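Local structure of ethylbenzene dehydrogenase alpha-subunit (Aromatoleum aromaticum, 2IVF) at residues Cys652-Glu657 with His855-Thr860; Phe232-Met237 with Arg796-Asp801; Lys755-Glu760 with Gly766-Leu771; Pro545-Leu550 with Gln558-Lys563. The protein belongs to the molybdopterin oxidoreductase family and binds MGD, MD1, a molybdenum atom and an iron/sulfur cluster. All coordinates share one frame; numbering follows the deposited sequence.

Interaction 1 (Cys652-Glu657 with His855-Thr860). With MD1 (phosphoric acid 4-(2-amino-4-oxo-3,4,5,6,-tetrahydro-pteridin-6-yl)-2-hydroxy-3,4-dimercapto-but-3-en-yl ester guanylate ester), chain N.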
# COMPACT_ATOMS: atom_id res chain seq x y z
N CYS A 652 -16.63 -6.15 -15.14
CA CYS A 652 -15.54 -5.79 -16.00
C CYS A 652 -14.29 -6.63 -15.80
O CYS A 652 -14.03 -7.24 -14.75
CB CYS A 652 -15.18 -4.31 -15.80
SG CYS A 652 -16.55 -3.27 -16.26
N ALA A 653 -13.52 -6.65 -16.88
CA ALA A 653 -12.26 -7.33 -16.92
C ALA A 653 -11.30 -6.53 -16.03
O ALA A 653 -11.39 -5.31 -15.97
CB ALA A 653 -11.78 -7.41 -18.37
N TRP A 654 -10.39 -7.20 -15.33
CA TRP A 654 -9.48 -6.50 -14.43
C TRP A 654 -8.05 -6.52 -15.01
O TRP A 654 -7.83 -6.85 -16.17
CB TRP A 654 -9.52 -7.16 -13.03
CG TRP A 654 -9.50 -6.23 -11.88
CD1 TRP A 654 -9.14 -4.91 -11.89
CD2 TRP A 654 -9.84 -6.54 -10.52
NE1 TRP A 654 -9.26 -4.38 -10.65
CE2 TRP A 654 -9.72 -5.35 -9.79
CE3 TRP A 654 -10.27 -7.71 -9.87
CZ2 TRP A 654 -9.96 -5.29 -8.42
CZ3 TRP A 654 -10.52 -7.65 -8.49
CH2 TRP A 654 -10.38 -6.45 -7.79
N TYR A 655 -7.06 -6.20 -14.19
CA TYR A 655 -5.68 -6.12 -14.68
C TYR A 655 -5.23 -7.51 -15.06
O TYR A 655 -5.58 -8.51 -14.40
CB TYR A 655 -4.71 -5.46 -13.67
CG TYR A 655 -5.33 -4.30 -12.93
CD1 TYR A 655 -6.28 -3.46 -13.54
CD2 TYR A 655 -5.03 -4.07 -11.60
CE1 TYR A 655 -6.86 -2.44 -12.85
CE2 TYR A 655 -5.61 -3.06 -10.91
CZ TYR A 655 -6.52 -2.26 -11.52
OH TYR A 655 -7.08 -1.31 -10.79
N TYR A 656 -4.47 -7.57 -16.15
CA TYR A 656 -3.97 -8.83 -16.75
C TYR A 656 -4.99 -9.52 -17.61
O TYR A 656 -4.68 -10.54 -18.26
CB TYR A 656 -3.50 -9.87 -15.74
CG TYR A 656 -2.55 -9.50 -14.63
CD1 TYR A 656 -1.79 -8.32 -14.67
CD2 TYR A 656 -2.40 -10.36 -13.54
CE1 TYR A 656 -0.93 -8.00 -13.62
CE2 TYR A 656 -1.57 -10.07 -12.50
CZ TYR A 656 -0.80 -8.89 -12.54
OH TYR A 656 0.05 -8.60 -11.52
N GLU A 657 -6.21 -9.01 -17.63
CA GLU A 657 -7.34 -9.69 -18.31
C GLU A 657 -7.84 -8.90 -19.52
O GLU A 657 -8.85 -9.25 -20.14
CB GLU A 657 -8.51 -9.87 -17.37
CG GLU A 657 -8.23 -10.79 -16.18
CD GLU A 657 -9.41 -10.93 -15.25
OE1 GLU A 657 -10.27 -10.04 -15.26
OE2 GLU A 657 -9.48 -11.94 -14.50
N HIS A 855 -6.19 2.75 -3.51
CA HIS A 855 -7.59 3.13 -3.28
C HIS A 855 -8.35 1.96 -2.67
O HIS A 855 -7.83 1.35 -1.75
CB HIS A 855 -8.17 3.68 -4.58
CG HIS A 855 -7.33 4.76 -5.11
ND1 HIS A 855 -7.29 6.01 -4.54
CD2 HIS A 855 -6.34 4.73 -6.04
CE1 HIS A 855 -6.38 6.73 -5.16
NE2 HIS A 855 -5.78 5.99 -6.07
N SER A 856 -9.53 1.57 -3.19
CA SER A 856 -10.28 0.45 -2.61
C SER A 856 -10.06 -0.86 -3.36
O SER A 856 -10.71 -1.87 -3.05
CB SER A 856 -11.79 0.75 -2.56
OG SER A 856 -12.05 2.00 -1.93
N THR A 857 -9.19 -0.83 -4.35
CA THR A 857 -8.96 -1.97 -5.23
C THR A 857 -8.66 -3.25 -4.47
O THR A 857 -9.14 -4.33 -4.86
CB THR A 857 -7.83 -1.63 -6.22
OG1 THR A 857 -8.33 -0.59 -7.06
CG2 THR A 857 -7.41 -2.83 -7.10
N HIS A 858 -7.94 -3.11 -3.36
CA HIS A 858 -7.49 -4.25 -2.56
C HIS A 858 -8.07 -4.25 -1.14
O HIS A 858 -7.71 -5.14 -0.29
CB HIS A 858 -5.97 -4.25 -2.45
CG HIS A 858 -5.28 -3.98 -3.74
ND1 HIS A 858 -5.02 -2.71 -4.19
CD2 HIS A 858 -4.81 -4.82 -4.69
CE1 HIS A 858 -4.43 -2.78 -5.37
NE2 HIS A 858 -4.25 -4.05 -5.68
N LEU A 859 -8.96 -3.31 -0.86
CA LEU A 859 -9.54 -3.19 0.47
C LEU A 859 -10.55 -4.27 0.76
O LEU A 859 -10.94 -4.51 1.92
CB LEU A 859 -10.13 -1.79 0.70
CG LEU A 859 -9.13 -0.67 0.93
CD1 LEU A 859 -9.90 0.68 1.22
CD2 LEU A 859 -8.06 -1.04 2.01
N THR A 860 -11.01 -4.92 -0.29
CA THR A 860 -11.90 -6.05 -0.14
C THR A 860 -11.20 -7.35 -0.57
O THR A 860 -11.86 -8.35 -0.88
CB THR A 860 -13.26 -5.82 -0.88
OG1 THR A 860 -13.02 -5.39 -2.24
CG2 THR A 860 -14.12 -4.82 -0.10
PB MD1 N . -11.93 6.46 -6.18
O3B MD1 N . -11.37 5.10 -5.61
O1B MD1 N . -11.37 6.62 -7.55
O2B MD1 N . -13.36 6.67 -5.88
O3A MD1 N . -11.18 7.51 -5.26
C10 MD1 N . -9.89 8.07 -5.60
C11 MD1 N . -9.50 8.87 -4.36
O11 MD1 N . -9.04 7.84 -3.42
C12 MD1 N . -8.35 9.78 -4.67
S12 MD1 N . -7.38 9.58 -6.07
C13 MD1 N . -7.98 10.78 -3.80
S13 MD1 N . -6.66 11.79 -4.09
C14 MD1 N . -8.73 11.07 -2.56
N15 MD1 N . -8.05 10.96 -1.31
C16 MD1 N . -8.71 11.09 -0.12
C15 MD1 N . -7.95 11.09 1.03
O14 MD1 N . -6.70 10.98 1.00
N17 MD1 N . -8.67 11.13 2.19
C17 MD1 N . -10.06 11.25 2.19
N16 MD1 N . -10.65 11.32 3.37
N18 MD1 N . -10.76 11.30 1.04
C20 MD1 N . -10.10 11.22 -0.10
N8 MD1 N . -10.80 11.32 -1.26
C7 MD1 N . -10.23 11.18 -2.57
PA MD1 N . -12.05 3.69 -5.24
O1A MD1 N . -10.94 2.69 -5.32
O2A MD1 N . -12.74 3.85 -3.94
O5' MD1 N . -13.13 3.41 -6.36
C5' MD1 N . -12.63 3.07 -7.65
C4' MD1 N . -13.30 1.85 -8.13
O4' MD1 N . -12.59 1.54 -9.33
C1' MD1 N . -12.69 0.12 -9.43
N9 MD1 N . -11.71 -0.49 -10.35
C4 MD1 N . -12.03 -0.94 -11.55
N3 MD1 N . -13.22 -0.92 -12.19
C2 MD1 N . -13.33 -1.42 -13.43
N2 MD1 N . -14.52 -1.40 -14.08
N1 MD1 N . -12.21 -2.02 -13.98
C6 MD1 N . -10.98 -2.07 -13.39
O6 MD1 N . -10.03 -2.57 -14.00
C5 MD1 N . -10.87 -1.50 -12.11
N7 MD1 N . -9.89 -1.37 -11.22
C8 MD1 N . -10.42 -0.75 -10.16
C2' MD1 N . -12.45 -0.39 -8.02
O2' MD1 N . -13.01 -1.70 -7.77
C3' MD1 N . -13.05 0.71 -7.14
O3' MD1 N . -14.30 0.31 -6.53
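The indole of W654 runs alongside T857, its CZ2 3.8 Å from T857 CG2, where two cofactor-binding loops meet against MD1. This closer part pairs the indole with both the methyl and the carbonyl of T857, whose oxygen sits at the indole edge near the ring plane. T857 OG1 stays beside the backbone N (chi1 -67°), which leaves CG2 on the far side of CB from that nitrogen, where it lies over one face of the H858 ring. The Y655 side is looser, with its OH 4.0 Å from T857 OG1; both hydroxyls have hydrogen-bond partners elsewhere, H194 O for Y655. All three touching residues are buried, and the looser side faces MD1 rather than solvent. MD1 N7 approaches Y655 OH to 2.8 Å and W654 NE1 to 3.1 Å. S856 grips a phosphate twice, through N to O1A (2.8 Å, 166°) and OG to O2A (2.8 Å), and H855 ND1 hydrogen-bonds O11. A type II beta turn from W654 to E657 shapes the first loop, and E657 OE1 accepts a bond from W654 N; its other oxygen forms a salt bridge with R142. The 652-657 loop joins strand 648-651 to strand 659-661, the 855-860 loop runs from strand 843-846 to helix 862-865, and helix 134-137 packs on W654 and H858.

Interaction 2 (Phe232-Met237 with Arg796-Asp801); sequences FGKMHM and RWHFDD
The H798 imidazole meets K234 at its edge: the lysine NZ lies 8° out of the ring plane, 2.9 Å from H798 NE2, and donates to it. This buried lysine-histidine hydrogen bond ties the loop that leaves helix 226-232, where G233 turns to positive phi, to the short helix 796-800, more than 550 residues further along the chain. K234 leaves its backbone with CG wedged between N and C (chi1 73°) and kinks twice more before NZ, bringing CE to 3.5 Å from H798 NE2. At the other ring nitrogen, H798 ND1 is hydrogen-bonded to K803 O, which fixes the rotation of the imidazole and fits NE2 acting as acceptor. K234 NZ has further partners in the A781 carbonyl and E527, a salt bridge, so its buried charge is probably balanced mainly by the glutamate. On the helix itself, R796 NH2 lies in plane at the edge of the W797 indole, where E785 holds both, by a salt bridge to NH2 and a hydrogen bond to W797 NE1. R796 NH1 forms a salt bridge one helical turn on, meeting the anti lone pair of D800 OD2 at 2.9 Å and 162°.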
# COMPACT_ATOMS: atom_id res chain seq x y z
N PHE A 232 2.77 30.38 -9.95
CA PHE A 232 3.42 30.18 -11.23
C PHE A 232 2.46 30.22 -12.44
O PHE A 232 2.91 30.26 -13.60
CB PHE A 232 4.13 28.85 -11.23
CG PHE A 232 5.07 28.65 -10.06
CD1 PHE A 232 6.21 29.43 -9.92
CD2 PHE A 232 4.82 27.66 -9.11
CE1 PHE A 232 7.09 29.22 -8.88
CE2 PHE A 232 5.71 27.44 -8.06
CZ PHE A 232 6.83 28.24 -7.95
N GLY A 233 1.16 30.17 -12.17
CA GLY A 233 0.17 30.16 -13.25
C GLY A 233 0.03 28.76 -13.81
O GLY A 233 -0.66 28.58 -14.77
N LYS A 234 0.68 27.76 -13.20
CA LYS A 234 0.50 26.37 -13.65
C LYS A 234 0.94 25.40 -12.60
O LYS A 234 1.64 25.75 -11.66
CB LYS A 234 1.26 26.10 -14.96
CG LYS A 234 2.79 25.99 -14.82
CD LYS A 234 3.44 27.33 -14.70
CE LYS A 234 4.97 27.24 -14.84
NZ LYS A 234 5.43 26.79 -16.20
N MET A 235 0.51 24.15 -12.74
CA MET A 235 0.82 23.15 -11.75
C MET A 235 1.34 21.86 -12.34
O MET A 235 1.77 21.02 -11.61
CB MET A 235 -0.37 22.86 -10.83
CG MET A 235 -1.53 22.17 -11.45
SD MET A 235 -2.92 21.92 -10.27
CE MET A 235 -3.77 23.47 -10.46
N HIS A 236 1.28 21.73 -13.66
CA HIS A 236 1.64 20.49 -14.28
C HIS A 236 3.14 20.42 -14.50
O HIS A 236 3.62 20.41 -15.63
CB HIS A 236 0.85 20.30 -15.55
CG HIS A 236 -0.51 19.76 -15.29
ND1 HIS A 236 -0.72 18.62 -14.55
CD2 HIS A 236 -1.74 20.23 -15.63
CE1 HIS A 236 -2.02 18.40 -14.45
NE2 HIS A 236 -2.66 19.35 -15.10
N MET A 237 3.87 20.38 -13.40
CA MET A 237 5.34 20.36 -13.40
C MET A 237 5.69 19.15 -12.60
O MET A 237 4.97 18.81 -11.68
CB MET A 237 5.89 21.60 -12.74
CG MET A 237 5.38 22.91 -13.37
SD MET A 237 6.03 24.30 -12.44
CE MET A 237 4.94 24.27 -11.02
N ARG A 796 13.11 24.70 -16.02
CA ARG A 796 14.38 25.09 -16.63
C ARG A 796 14.23 26.28 -17.58
O ARG A 796 15.10 27.10 -17.66
CB ARG A 796 14.99 23.94 -17.39
CG ARG A 796 16.47 24.12 -17.65
CD ARG A 796 17.05 23.06 -18.59
NE ARG A 796 16.41 23.11 -19.90
CZ ARG A 796 16.70 23.97 -20.86
NH1 ARG A 796 17.64 24.91 -20.72
NH2 ARG A 796 16.05 23.87 -22.01
N TRP A 797 13.15 26.33 -18.36
CA TRP A 797 12.97 27.44 -19.33
C TRP A 797 12.85 28.79 -18.62
O TRP A 797 13.31 29.84 -19.12
CB TRP A 797 11.74 27.19 -20.19
CG TRP A 797 11.80 25.97 -21.02
CD1 TRP A 797 12.92 25.30 -21.42
CD2 TRP A 797 10.69 25.29 -21.62
NE1 TRP A 797 12.58 24.21 -22.18
CE2 TRP A 797 11.22 24.17 -22.33
CE3 TRP A 797 9.31 25.51 -21.64
CZ2 TRP A 797 10.42 23.29 -23.05
CZ3 TRP A 797 8.51 24.62 -22.35
CH2 TRP A 797 9.07 23.51 -23.01
N HIS A 798 12.18 28.78 -17.48
CA HIS A 798 12.09 29.99 -16.69
C HIS A 798 13.46 30.45 -16.21
O HIS A 798 13.79 31.63 -16.33
CB HIS A 798 11.11 29.85 -15.53
CG HIS A 798 9.74 29.41 -15.98
ND1 HIS A 798 8.99 30.15 -16.85
CD2 HIS A 798 9.02 28.30 -15.70
CE1 HIS A 798 7.84 29.52 -17.08
NE2 HIS A 798 7.84 28.39 -16.39
N PHE A 799 14.26 29.53 -15.72
CA PHE A 799 15.57 29.90 -15.19
C PHE A 799 16.65 30.11 -16.25
O PHE A 799 17.27 31.20 -16.31
CB PHE A 799 16.03 28.89 -14.13
CG PHE A 799 17.38 29.17 -13.61
CD1 PHE A 799 17.60 30.30 -12.84
CD2 PHE A 799 18.45 28.33 -13.92
CE1 PHE A 799 18.88 30.60 -12.37
CE2 PHE A 799 19.73 28.61 -13.46
CZ PHE A 799 19.95 29.76 -12.70
N ASP A 800 16.91 29.10 -17.08
CA ASP A 800 17.95 29.21 -18.15
C ASP A 800 17.59 30.19 -19.22
O ASP A 800 18.43 30.93 -19.69
CB ASP A 800 18.21 27.85 -18.84
CG ASP A 800 19.09 26.91 -18.01
OD1 ASP A 800 19.70 27.37 -17.02
OD2 ASP A 800 19.19 25.71 -18.35
N ASP A 801 16.34 30.13 -19.67
CA ASP A 801 15.89 30.87 -20.83
C ASP A 801 15.20 32.19 -20.49
O ASP A 801 14.89 32.98 -21.36
CB ASP A 801 14.95 29.99 -21.67
CG ASP A 801 15.68 28.86 -22.37
OD1 ASP A 801 16.93 28.94 -22.43
OD2 ASP A 801 14.99 27.92 -22.84

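Interaction 3 (Lys755-Glu760 with Gly766-Leu771)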
# COMPACT_ATOMS: atom_id res chain seq x y z
N LYS A 755 8.83 7.81 -33.15
CA LYS A 755 7.98 7.60 -34.34
C LYS A 755 7.96 6.15 -34.84
O LYS A 755 6.96 5.69 -35.35
CB LYS A 755 8.40 8.51 -35.46
CG LYS A 755 9.70 8.09 -36.11
CD LYS A 755 10.15 9.07 -37.21
CE LYS A 755 11.49 8.56 -37.85
NZ LYS A 755 12.18 9.55 -38.77
N ASP A 756 9.06 5.43 -34.68
CA ASP A 756 9.15 4.00 -35.07
C ASP A 756 8.86 2.99 -33.93
O ASP A 756 9.12 1.81 -34.06
CB ASP A 756 10.54 3.73 -35.69
CG ASP A 756 11.68 3.91 -34.69
OD1 ASP A 756 11.47 4.34 -33.54
OD2 ASP A 756 12.83 3.59 -35.09
N TYR A 757 8.37 3.47 -32.81
CA TYR A 757 8.07 2.62 -31.68
C TYR A 757 6.65 2.09 -31.74
O TYR A 757 5.73 2.61 -31.10
CB TYR A 757 8.32 3.33 -30.37
CG TYR A 757 8.43 2.36 -29.24
CD1 TYR A 757 9.63 1.66 -29.02
CD2 TYR A 757 7.34 2.08 -28.41
CE1 TYR A 757 9.76 0.75 -27.98
CE2 TYR A 757 7.45 1.17 -27.36
CZ TYR A 757 8.67 0.50 -27.14
OH TYR A 757 8.78 -0.44 -26.12
N THR A 758 6.50 1.01 -32.47
CA THR A 758 5.24 0.40 -32.77
C THR A 758 4.72 -0.44 -31.64
O THR A 758 5.46 -0.82 -30.71
CB THR A 758 5.41 -0.51 -33.98
OG1 THR A 758 6.41 -1.49 -33.65
CG2 THR A 758 5.86 0.27 -35.21
N TYR A 759 3.45 -0.80 -31.75
CA TYR A 759 2.82 -1.72 -30.81
C TYR A 759 3.55 -3.07 -30.72
O TYR A 759 3.68 -3.64 -29.63
CB TYR A 759 1.37 -1.96 -31.24
CG TYR A 759 0.64 -2.90 -30.34
CD1 TYR A 759 0.42 -2.58 -29.01
CD2 TYR A 759 0.15 -4.11 -30.81
CE1 TYR A 759 -0.28 -3.44 -28.16
CE2 TYR A 759 -0.56 -4.98 -29.97
CZ TYR A 759 -0.77 -4.64 -28.65
OH TYR A 759 -1.44 -5.48 -27.80
N GLU A 760 4.02 -3.57 -31.86
CA GLU A 760 4.84 -4.77 -31.88
C GLU A 760 6.06 -4.61 -30.95
O GLU A 760 6.38 -5.51 -30.14
CB GLU A 760 5.27 -5.06 -33.30
CG GLU A 760 6.15 -6.28 -33.45
CD GLU A 760 5.36 -7.59 -33.50
OE1 GLU A 760 4.14 -7.58 -33.16
OE2 GLU A 760 5.98 -8.61 -33.89
N GLY A 766 7.70 -4.58 -23.39
CA GLY A 766 6.91 -4.45 -22.18
C GLY A 766 6.89 -3.10 -21.51
O GLY A 766 6.00 -2.81 -20.69
N GLN A 767 7.84 -2.26 -21.85
CA GLN A 767 7.84 -0.89 -21.35
C GLN A 767 8.85 -0.05 -22.10
O GLN A 767 9.80 -0.55 -22.70
CB GLN A 767 8.17 -0.83 -19.84
CG GLN A 767 9.57 -1.13 -19.57
CD GLN A 767 9.93 -0.99 -18.08
OE1 GLN A 767 9.64 -1.91 -17.32
NE2 GLN A 767 10.57 0.11 -17.68
N THR A 768 8.63 1.26 -22.03
CA THR A 768 9.50 2.25 -22.63
C THR A 768 9.40 3.58 -21.92
O THR A 768 8.30 4.02 -21.57
CB THR A 768 9.22 2.46 -24.16
OG1 THR A 768 10.39 3.06 -24.71
CG2 THR A 768 8.00 3.36 -24.49
N ARG A 769 10.55 4.21 -21.70
CA ARG A 769 10.60 5.62 -21.25
C ARG A 769 9.89 6.53 -22.22
O ARG A 769 10.04 6.42 -23.42
CB ARG A 769 12.06 6.07 -21.09
CG ARG A 769 12.63 5.73 -19.75
CD ARG A 769 14.06 5.83 -19.81
NE ARG A 769 14.66 6.12 -18.52
CZ ARG A 769 15.19 5.24 -17.68
NH1 ARG A 769 15.04 3.95 -17.86
NH2 ARG A 769 15.82 5.69 -16.61
N PHE A 770 9.11 7.45 -21.71
CA PHE A 770 8.51 8.43 -22.58
C PHE A 770 9.51 9.50 -23.00
O PHE A 770 10.49 9.80 -22.27
CB PHE A 770 7.20 8.98 -22.02
CG PHE A 770 7.28 9.69 -20.68
CD1 PHE A 770 7.81 10.99 -20.58
CD2 PHE A 770 6.63 9.15 -19.59
CE1 PHE A 770 7.77 11.68 -19.33
CE2 PHE A 770 6.57 9.84 -18.39
CZ PHE A 770 7.13 11.10 -18.26
N LEU A 771 9.32 10.02 -24.19
CA LEU A 771 10.31 10.92 -24.75
C LEU A 771 9.88 12.39 -24.71
O LEU A 771 10.62 13.29 -25.11
CB LEU A 771 10.62 10.52 -26.17
CG LEU A 771 11.13 9.08 -26.32
CD1 LEU A 771 11.37 8.81 -27.79
CD2 LEU A 771 12.42 8.92 -25.51
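A helix-to-strand connection is clasped here, with Y757 just ahead of helix 759-765 lying against T768 on strand 767-769, an outer strand of a three-stranded antiparallel sheet. G766, with positive phi, ends the helix and lets the chain double back, so that Y757, two residues ahead of the helix, faces the strand after it. Y757 is the centre of an inverse gamma turn, and T758 follows as N-cap, its OG1 weakly bonded to K761 N. T768 lies over one face of the tyrosine ring at its hydroxyl end: CB is 3.6 Å from Y757 CZ and 3.5 Å from Y757 OH, CG2 lies toward CE2, 3.7 Å from it, and OG1 stands on the CE1 side, 3.9 Å above the ring plane and offset toward the rim. A chi1 of -160° puts OG1 opposite the backbone N, and both branches of T768 then face the tyrosine. F753 meets the Y757 ring edge-to-face and also touches T768, extending the apolar packing. The Y757 hydroxyl bonds to E765 OE1, which links the residue ahead of the N-cap to the last turn of the helix. The Q767 side chain starts off away from Y757; its NE2 bonds T112 OG1. Its backbone still takes part: Q767 O comes to 3.6 Å from Y757 OH, too long for a hydrogen bond.

Interaction 4 (Pro545-Leu550 with Gln558-Lys563)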
# COMPACT_ATOMS: atom_id res chain seq x y z
N PRO A 545 -16.45 21.96 -13.08
CA PRO A 545 -16.05 22.01 -11.65
C PRO A 545 -17.03 21.24 -10.79
O PRO A 545 -18.23 21.51 -10.91
CB PRO A 545 -16.12 23.51 -11.30
CG PRO A 545 -16.90 24.16 -12.42
CD PRO A 545 -16.63 23.31 -13.64
N PRO A 546 -16.58 20.23 -10.02
CA PRO A 546 -17.49 19.38 -9.21
C PRO A 546 -18.22 20.05 -8.04
O PRO A 546 -19.33 19.63 -7.69
CB PRO A 546 -16.57 18.24 -8.76
CG PRO A 546 -15.22 18.83 -8.81
CD PRO A 546 -15.18 19.80 -9.91
N ALA A 547 -17.69 21.16 -7.50
CA ALA A 547 -18.42 21.92 -6.47
C ALA A 547 -19.82 22.37 -6.93
O ALA A 547 -20.74 22.53 -6.10
CB ALA A 547 -17.58 23.14 -5.97
N MET A 548 -19.99 22.63 -8.22
CA MET A 548 -21.22 23.25 -8.70
C MET A 548 -22.39 22.31 -8.56
O MET A 548 -23.40 22.68 -7.96
CB MET A 548 -21.13 23.72 -10.15
CG MET A 548 -20.06 24.76 -10.40
SD MET A 548 -20.16 26.16 -9.26
CE MET A 548 -18.83 27.19 -9.91
N TRP A 549 -22.28 21.12 -9.13
CA TRP A 549 -23.43 20.22 -9.15
C TRP A 549 -23.65 19.68 -7.71
O TRP A 549 -24.78 19.52 -7.28
CB TRP A 549 -23.25 19.10 -10.19
CG TRP A 549 -22.46 17.95 -9.73
CD1 TRP A 549 -21.13 17.87 -9.55
CD2 TRP A 549 -22.99 16.69 -9.36
NE1 TRP A 549 -20.77 16.62 -9.07
CE2 TRP A 549 -21.91 15.88 -8.94
CE3 TRP A 549 -24.29 16.18 -9.32
CZ2 TRP A 549 -22.08 14.58 -8.52
CZ3 TRP A 549 -24.47 14.88 -8.90
CH2 TRP A 549 -23.37 14.09 -8.51
N LEU A 550 -22.56 19.49 -6.94
CA LEU A 550 -22.70 19.06 -5.56
C LEU A 550 -23.47 20.07 -4.75
O LEU A 550 -24.38 19.71 -3.98
CB LEU A 550 -21.36 18.77 -4.90
CG LEU A 550 -20.58 17.57 -5.44
CD1 LEU A 550 -19.23 17.48 -4.74
CD2 LEU A 550 -21.39 16.25 -5.31
N GLN A 558 -26.09 23.35 2.01
CA GLN A 558 -26.46 23.40 3.43
C GLN A 558 -25.24 23.20 4.31
O GLN A 558 -25.30 23.55 5.47
CB GLN A 558 -27.48 22.31 3.78
CG GLN A 558 -28.76 22.37 3.01
CD GLN A 558 -29.50 21.03 3.01
OE1 GLN A 558 -29.01 20.01 2.49
NE2 GLN A 558 -30.71 21.04 3.57
N LEU A 559 -24.18 22.59 3.79
CA LEU A 559 -22.94 22.43 4.52
C LEU A 559 -21.97 23.59 4.24
O LEU A 559 -21.45 24.23 5.15
CB LEU A 559 -22.24 21.14 4.13
CG LEU A 559 -22.86 19.80 4.55
CD1 LEU A 559 -24.35 19.75 4.34
CD2 LEU A 559 -22.20 18.66 3.86
N TRP A 560 -21.76 23.84 2.95
CA TRP A 560 -20.76 24.79 2.50
C TRP A 560 -21.08 26.27 2.74
O TRP A 560 -20.18 27.10 2.65
CB TRP A 560 -20.47 24.54 1.02
CG TRP A 560 -20.01 23.21 0.75
CD1 TRP A 560 -19.52 22.29 1.66
CD2 TRP A 560 -19.88 22.60 -0.54
NE1 TRP A 560 -19.12 21.17 1.01
CE2 TRP A 560 -19.31 21.33 -0.34
CE3 TRP A 560 -20.17 23.01 -1.84
CZ2 TRP A 560 -19.10 20.45 -1.38
CZ3 TRP A 560 -19.95 22.15 -2.87
CH2 TRP A 560 -19.41 20.87 -2.64
N ASN A 561 -22.33 26.60 3.05
CA ASN A 561 -22.71 27.95 3.43
C ASN A 561 -22.77 28.12 4.95
O ASN A 561 -23.31 29.10 5.43
CB ASN A 561 -24.07 28.33 2.81
CG ASN A 561 -24.01 28.43 1.30
OD1 ASN A 561 -22.94 28.67 0.73
ND2 ASN A 561 -25.14 28.26 0.64
N ASN A 562 -22.28 27.12 5.69
CA ASN A 562 -22.22 27.22 7.14
C ASN A 562 -21.04 28.08 7.53
O ASN A 562 -19.90 27.65 7.42
CB ASN A 562 -22.09 25.83 7.78
CG ASN A 562 -22.26 25.86 9.30
OD1 ASN A 562 -22.19 26.92 9.93
ND2 ASN A 562 -22.54 24.70 9.89
N LYS A 563 -21.31 29.30 7.98
CA LYS A 563 -20.24 30.24 8.32
C LYS A 563 -19.39 29.76 9.49
O LYS A 563 -18.24 30.14 9.61
CB LYS A 563 -20.83 31.62 8.62
CG LYS A 563 -21.39 32.28 7.38
CD LYS A 563 -22.07 33.60 7.68
CE LYS A 563 -23.01 33.92 6.52
NZ LYS A 563 -23.40 35.36 6.43
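W560 holds CG anti to its carbonyl carbon (chi1 -58°), which sends the indole away from helix 557-560 and its six-membered ring onto A547 and L550; L550, turned the same way (chi1 -68°), lies slantwise against the indole. The outer corner of the ring does the touching. L550 CB lies 3.6 Å from W560 CH2, with L550 CD1 behind it at 4.0 Å from the same carbon. A547 contributes CB, 4.0 Å from W560 CZ3, and also its carbonyl: A547 O sits at the ring edge, in plane, 3.3 Å from CZ3, consistent with a weak C-H···O contact from the ring's rim. At the pyrrole end, NE1 gives this buried tryptophan a polar anchor in I937 O, and Y556 meets the ring with the planes at about 35°. N561, the first residue past the helix, adds a polar tie by bonding Y551 OH through ND2. The contact thus folds two short consecutive helices, 546-553 and 557-560, against each other across a brief turn. P940 and P963 of nearby loops also touch W560, helix 617-625 packs on L550 and L559, and strand 214-215 and helix 217-221 lie against P546.

Overall arrangement
Along the chain, interaction 2 opens first and encloses interactions 4 and 3 before closing at 796-801; interaction 1 opens between those two and closes last, so interactions 1 and 2 cross. Interactions 3 and 4 each close a short local excursion, whereas interactions 1 and 2 join distant parts of the sequence. Interactions 1 and 3, centres 26 Å apart, share a three-stranded antiparallel sheet: segment 652-657 leads into strand 659-661, and strand 767-769 forms the other edge. The centres of interactions 3 and 4 are 44 Å apart, on opposite sides of the chain's centre. Interaction 1 brings both molybdopterin family regions to MD1; interaction 4 does not touch it, the L550 side chain lying about 11 Å away.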